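Long-range contact in O-succinylhomoserine sulfhydrylase (Mycobacterium tuberculosis, PDB 3NDN), which probably makes L-homocysteine from O-succinyl-L-homoserine and hydrogen sulfide with the help of pyridoxal 5'-phosphate, a step of methionine biosynthesis: residues L295-Y308 with M322-C335. Residues are numbered along the deposited sequence; the frame is centred on the assembly and turned at random.
Sequences LNGHPSVRWVRYPY and MSGGGTVVTFALDC
Arg305 and Thr330 are joined by a nearly straight backbone hydrogen bond, Arg305 N to Thr330 O at 2.8 Å, one of the backbone bonds joining edge strand 301-305 to its antiparallel neighbour 328-333 in the smaller, C-terminal sheet of this fold-type I PLP enzyme. Trp303 O takes a second from Ala332 N, and Arg302 N gives a third to Ala332 O. Strand 328-333 bonds on its other flank to strand 392-396. Beyond the strands, two tyrosine hydroxyls reach backbone carbonyls of the glycine-rich loop. Tyr306, with CG anti to its backbone N (chi1 -175°), lies with its ring edge along that loop, and its OH donates to Gly326 O at 2.8 Å; a water links the same OH to Gly325 N. Tyr308 OH donates to Met322 O at 2.9 Å, while Gly324 CA sits over the centre of the Tyr308 ring, a CH-pi contact. Gly325, without a side chain, lets the Tyr306 ring come close, its CA 3.6 Å from Tyr306 CZ. At the far end the guanidinium of Arg302 stands almost perpendicular to the carboxylate of Asp334, and their salt bridge, NE to OD1, is long at 3.5 Å. A bend at chi3 (-66°) turns the long Arg302 chain so that NH2 also reaches Cys335 O, in a weak bond. On one face of the sheet Val304 and Val329 meet through their CG1 methyls, and Leu295, from helix 277-296, sets its CD2 methyl over the centre of the Phe331 ring in a CH-pi contact. On the other face small Ala332 fits under the broad indole of Trp303, its CB 3.4 Å from Trp303 CE2.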
loop_
_atom_site.group_PDB
_atom_site.type_symbol
_atom_site.label_atom_id
_atom_site.label_comp_id
_atom_site.label_asym_id
_atom_site.label_seq_id
_atom_site.Cartn_x
_atom_site.Cartn_y
_atom_site.Cartn_z
ATOM N N LEU A 295 -8.045 -31.009 -25.486
ATOM C CA LEU A 295 -9.512 -30.988 -25.575
ATOM C C LEU A 295 -10.013 -31.449 -26.965
ATOM O O LEU A 295 -10.948 -32.251 -27.060
ATOM C CB LEU A 295 -10.065 -29.610 -25.201
ATOM C CG LEU A 295 -10.095 -29.258 -23.702
ATOM C CD1 LEU A 295 -10.131 -27.734 -23.453
ATOM C CD2 LEU A 295 -11.249 -29.953 -22.971
ATOM N N ASN A 296 -9.360 -30.969 -28.024
ATOM C CA ASN A 296 -9.706 -31.327 -29.408
ATOM C C ASN A 296 -9.694 -32.846 -29.647
ATOM O O ASN A 296 -10.508 -33.362 -30.405
ATOM C CB ASN A 296 -8.758 -30.613 -30.385
ATOM C CG ASN A 296 -9.194 -30.732 -31.842
ATOM O OD1 ASN A 296 -10.365 -30.557 -32.180
ATOM N ND2 ASN A 296 -8.234 -30.996 -32.715
ATOM N N GLY A 297 -8.788 -33.554 -28.972
ATOM C CA GLY A 297 -8.683 -35.003 -29.108
ATOM C C GLY A 297 -9.460 -35.851 -28.107
ATOM O O GLY A 297 -9.383 -37.079 -28.156
ATOM N N HIS A 298 -10.206 -35.209 -27.208
ATOM C CA HIS A 298 -10.905 -35.908 -26.120
ATOM C C HIS A 298 -12.305 -36.392 -26.543
ATOM O O HIS A 298 -13.040 -35.637 -27.204
ATOM C CB HIS A 298 -11.010 -34.974 -24.902
ATOM C CG HIS A 298 -11.293 -35.683 -23.612
ATOM N ND1 HIS A 298 -12.562 -36.058 -23.229
ATOM C CD2 HIS A 298 -10.466 -36.089 -22.619
ATOM C CE1 HIS A 298 -12.506 -36.664 -22.055
ATOM N NE2 HIS A 298 -11.245 -36.693 -21.661
ATOM N N PRO A 299 -12.694 -37.639 -26.157
ATOM C CA PRO A 299 -13.980 -38.192 -26.617
ATOM C C PRO A 299 -15.232 -37.493 -26.074
ATOM O O PRO A 299 -16.289 -37.594 -26.694
ATOM C CB PRO A 299 -13.950 -39.660 -26.135
ATOM C CG PRO A 299 -12.550 -39.942 -25.766
ATOM C CD PRO A 299 -11.946 -38.623 -25.348
ATOM N N SER A 300 -15.116 -36.804 -24.937
ATOM C CA SER A 300 -16.256 -36.078 -24.342
ATOM C C SER A 300 -16.541 -34.718 -24.994
ATOM O O SER A 300 -17.542 -34.062 -24.667
ATOM C CB SER A 300 -16.042 -35.872 -22.834
ATOM O OG SER A 300 -16.025 -37.104 -22.138
ATOM N N VAL A 301 -15.669 -34.305 -25.915
ATOM C CA VAL A 301 -15.700 -32.955 -26.476
ATOM C C VAL A 301 -16.226 -32.921 -27.926
ATOM O O VAL A 301 -15.670 -33.585 -28.795
ATOM C CB VAL A 301 -14.278 -32.309 -26.373
ATOM C CG1 VAL A 301 -14.237 -30.920 -26.991
ATOM C CG2 VAL A 301 -13.812 -32.263 -24.902
ATOM N N ARG A 302 -17.283 -32.141 -28.176
ATOM C CA ARG A 302 -17.834 -31.945 -29.542
ATOM C C ARG A 302 -16.982 -31.046 -30.466
ATOM O O ARG A 302 -16.696 -31.426 -31.603
ATOM C CB ARG A 302 -19.291 -31.432 -29.496
ATOM C CG ARG A 302 -19.955 -31.290 -30.897
ATOM C CD ARG A 302 -21.396 -30.761 -30.825
ATOM N NE ARG A 302 -22.292 -31.711 -30.166
ATOM C CZ ARG A 302 -23.398 -31.382 -29.493
ATOM N NH1 ARG A 302 -23.772 -30.111 -29.364
ATOM N NH2 ARG A 302 -24.132 -32.333 -28.929
ATOM N N TRP A 303 -16.622 -29.845 -29.989
ATOM C CA TRP A 303 -15.803 -28.891 -30.753
ATOM C C TRP A 303 -14.992 -27.975 -29.825
ATOM O O TRP A 303 -15.354 -27.783 -28.660
ATOM C CB TRP A 303 -16.637 -28.034 -31.735
ATOM C CG TRP A 303 -17.799 -27.195 -31.149
ATOM C CD1 TRP A 303 -19.141 -27.454 -31.286
ATOM C CD2 TRP A 303 -17.714 -25.958 -30.394
ATOM N NE1 TRP A 303 -19.886 -26.481 -30.657
ATOM C CE2 TRP A 303 -19.040 -25.553 -30.104
ATOM C CE3 TRP A 303 -16.650 -25.161 -29.938
ATOM C CZ2 TRP A 303 -19.332 -24.392 -29.369
ATOM C CZ3 TRP A 303 -16.938 -24.005 -29.191
ATOM C CH2 TRP A 303 -18.275 -23.634 -28.919
ATOM N N VAL A 304 -13.887 -27.442 -30.348
ATOM C CA VAL A 304 -13.067 -26.449 -29.639
ATOM C C VAL A 304 -12.963 -25.159 -30.464
ATOM O O VAL A 304 -12.926 -25.200 -31.699
ATOM C CB VAL A 304 -11.637 -27.003 -29.331
ATOM C CG1 VAL A 304 -10.774 -25.961 -28.576
ATOM C CG2 VAL A 304 -11.709 -28.291 -28.526
ATOM N N ARG A 305 -12.924 -24.010 -29.790
ATOM C CA ARG A 305 -12.607 -22.754 -30.467
ATOM C C ARG A 305 -11.363 -22.116 -29.836
ATOM O O ARG A 305 -11.351 -21.808 -28.640
ATOM C CB ARG A 305 -13.809 -21.790 -30.468
ATOM C CG ARG A 305 -14.920 -22.102 -31.482
ATOM C CD ARG A 305 -14.492 -21.819 -32.929
ATOM N NE ARG A 305 -15.599 -22.017 -33.866
ATOM C CZ ARG A 305 -15.886 -23.170 -34.481
ATOM N NH1 ARG A 305 -15.140 -24.259 -34.289
ATOM N NH2 ARG A 305 -16.919 -23.231 -35.306
ATOM N N TYR A 306 -10.305 -21.998 -30.647
ATOM C CA TYR A 306 -9.024 -21.386 -30.287
ATOM C C TYR A 306 -8.386 -20.958 -31.613
ATOM O O TYR A 306 -8.293 -21.773 -32.534
ATOM C CB TYR A 306 -8.112 -22.376 -29.530
ATOM C CG TYR A 306 -6.796 -21.778 -29.014
ATOM C CD1 TYR A 306 -6.788 -20.851 -27.958
ATOM C CD2 TYR A 306 -5.555 -22.139 -29.584
ATOM C CE1 TYR A 306 -5.587 -20.297 -27.484
ATOM C CE2 TYR A 306 -4.347 -21.597 -29.108
ATOM C CZ TYR A 306 -4.374 -20.675 -28.067
ATOM O OH TYR A 306 -3.188 -20.120 -27.629
ATOM N N PRO A 307 -7.973 -19.676 -31.736
ATOM C CA PRO A 307 -7.557 -19.104 -33.033
ATOM C C PRO A 307 -6.328 -19.747 -33.696
ATOM O O PRO A 307 -6.183 -19.636 -34.914
ATOM C CB PRO A 307 -7.238 -17.632 -32.677
ATOM C CG PRO A 307 -8.065 -17.366 -31.465
ATOM C CD PRO A 307 -7.926 -18.651 -30.673
ATOM N N TYR A 308 -5.455 -20.390 -32.916
ATOM C CA TYR A 308 -4.250 -21.033 -33.468
ATOM C C TYR A 308 -4.393 -22.567 -33.617
ATOM O O TYR A 308 -3.410 -23.285 -33.846
ATOM C CB TYR A 308 -2.985 -20.623 -32.680
ATOM C CG TYR A 308 -2.098 -19.588 -33.385
ATOM C CD1 TYR A 308 -0.729 -19.814 -33.527
ATOM C CD2 TYR A 308 -2.633 -18.423 -33.958
ATOM C CE1 TYR A 308 0.095 -18.905 -34.187
ATOM C CE2 TYR A 308 -1.800 -17.485 -34.618
ATOM C CZ TYR A 308 -0.442 -17.751 -34.733
ATOM O OH TYR A 308 0.413 -16.871 -35.371
ATOM N N MET A 322 -2.395 -12.130 -35.991
ATOM C CA MET A 322 -1.970 -12.496 -34.623
ATOM C C MET A 322 -0.699 -13.359 -34.647
ATOM O O MET A 322 -0.491 -14.133 -35.586
ATOM C CB MET A 322 -3.070 -13.267 -33.886
ATOM C CG MET A 322 -4.468 -12.659 -33.933
ATOM S SD MET A 322 -5.709 -13.710 -33.122
ATOM C CE MET A 322 -5.333 -13.434 -31.376
ATOM N N SER A 323 0.123 -13.247 -33.603
ATOM C CA SER A 323 1.360 -14.047 -33.460
ATOM C C SER A 323 1.221 -15.248 -32.505
ATOM O O SER A 323 2.173 -16.022 -32.329
ATOM C CB SER A 323 2.555 -13.156 -33.057
ATOM O OG SER A 323 2.443 -12.673 -31.721
ATOM N N GLY A 324 0.030 -15.399 -31.931
ATOM C CA GLY A 324 -0.349 -16.538 -31.086
ATOM C C GLY A 324 -1.854 -16.526 -30.857
ATOM O O GLY A 324 -2.506 -15.510 -31.109
ATOM N N GLY A 325 -2.422 -17.652 -30.408
ATOM C CA GLY A 325 -3.872 -17.759 -30.180
ATOM C C GLY A 325 -4.424 -17.018 -28.966
ATOM O O GLY A 325 -5.592 -16.605 -28.957
ATOM N N GLY A 326 -3.602 -16.842 -27.935
ATOM C CA GLY A 326 -4.049 -16.184 -26.697
ATOM C C GLY A 326 -4.045 -17.120 -25.500
ATOM O O GLY A 326 -3.415 -18.181 -25.554
ATOM N N THR A 327 -4.769 -16.756 -24.433
ATOM C CA THR A 327 -4.734 -17.531 -23.173
ATOM C C THR A 327 -6.093 -18.109 -22.717
ATOM O O THR A 327 -6.207 -18.593 -21.583
ATOM C CB THR A 327 -4.163 -16.671 -21.997
ATOM O OG1 THR A 327 -5.071 -15.603 -21.715
ATOM C CG2 THR A 327 -2.782 -16.099 -22.336
ATOM N N VAL A 328 -7.109 -18.046 -23.589
ATOM C CA VAL A 328 -8.473 -18.530 -23.290
ATOM C C VAL A 328 -8.907 -19.618 -24.303
ATOM O O VAL A 328 -8.718 -19.458 -25.517
ATOM C CB VAL A 328 -9.485 -17.365 -23.318
ATOM C CG1 VAL A 328 -10.867 -17.823 -22.856
ATOM C CG2 VAL A 328 -9.008 -16.200 -22.441
ATOM N N VAL A 329 -9.477 -20.711 -23.794
ATOM C CA VAL A 329 -9.976 -21.834 -24.625
ATOM C C VAL A 329 -11.479 -22.089 -24.385
ATOM O O VAL A 329 -11.895 -22.307 -23.245
ATOM C CB VAL A 329 -9.208 -23.136 -24.328
ATOM C CG1 VAL A 329 -9.626 -24.265 -25.304
ATOM C CG2 VAL A 329 -7.687 -22.897 -24.370
ATOM N N THR A 330 -12.269 -22.098 -25.458
ATOM C CA THR A 330 -13.719 -22.357 -25.387
ATOM C C THR A 330 -14.020 -23.734 -26.023
ATOM O O THR A 330 -13.436 -24.074 -27.055
ATOM C CB THR A 330 -14.504 -21.215 -26.098
ATOM O OG1 THR A 330 -14.186 -19.956 -25.478
ATOM C CG2 THR A 330 -16.024 -21.427 -26.014
ATOM N N PHE A 331 -14.899 -24.521 -25.396
ATOM C CA PHE A 331 -15.333 -25.824 -25.957
ATOM C C PHE A 331 -16.787 -26.211 -25.632
ATOM O O PHE A 331 -17.406 -25.642 -24.734
ATOM C CB PHE A 331 -14.377 -26.954 -25.544
ATOM C CG PHE A 331 -14.443 -27.321 -24.073
ATOM C CD1 PHE A 331 -15.138 -28.458 -23.662
ATOM C CD2 PHE A 331 -13.789 -26.550 -23.111
ATOM C CE1 PHE A 331 -15.198 -28.821 -22.313
ATOM C CE2 PHE A 331 -13.835 -26.906 -21.754
ATOM C CZ PHE A 331 -14.548 -28.041 -21.355
ATOM N N ALA A 332 -17.309 -27.207 -26.359
ATOM C CA ALA A 332 -18.658 -27.721 -26.131
ATOM C C ALA A 332 -18.653 -29.232 -25.891
ATOM O O ALA A 332 -17.948 -29.980 -26.586
ATOM C CB ALA A 332 -19.583 -27.372 -27.312
ATOM N N LEU A 333 -19.431 -29.659 -24.896
ATOM C CA LEU A 333 -19.579 -31.068 -24.553
ATOM C C LEU A 333 -20.430 -31.796 -25.593
ATOM O O LEU A 333 -21.376 -31.220 -26.136
ATOM C CB LEU A 333 -20.204 -31.225 -23.159
ATOM C CG LEU A 333 -19.368 -30.777 -21.957
ATOM C CD1 LEU A 333 -20.226 -30.603 -20.719
ATOM C CD2 LEU A 333 -18.207 -31.725 -21.671
ATOM N N ASP A 334 -20.096 -33.056 -25.863
ATOM C CA ASP A 334 -20.868 -33.872 -26.814
ATOM C C ASP A 334 -21.944 -34.671 -26.076
ATOM O O ASP A 334 -21.666 -35.730 -25.511
ATOM C CB ASP A 334 -19.950 -34.795 -27.623
ATOM C CG ASP A 334 -20.681 -35.521 -28.769
ATOM O OD1 ASP A 334 -21.710 -35.023 -29.288
ATOM O OD2 ASP A 334 -20.207 -36.603 -29.164
ATOM N N CYS A 335 -23.160 -34.133 -26.068
ATOM C CA CYS A 335 -24.308 -34.745 -25.400
ATOM C C CYS A 335 -25.605 -34.079 -25.892
ATOM O O CYS A 335 -25.559 -32.967 -26.430
ATOM C CB CYS A 335 -24.179 -34.631 -23.872
ATOM S SG CYS A 335 -24.279 -32.946 -23.213
HETATM O O HOH W 1 -0.920 -20.186 -29.680
#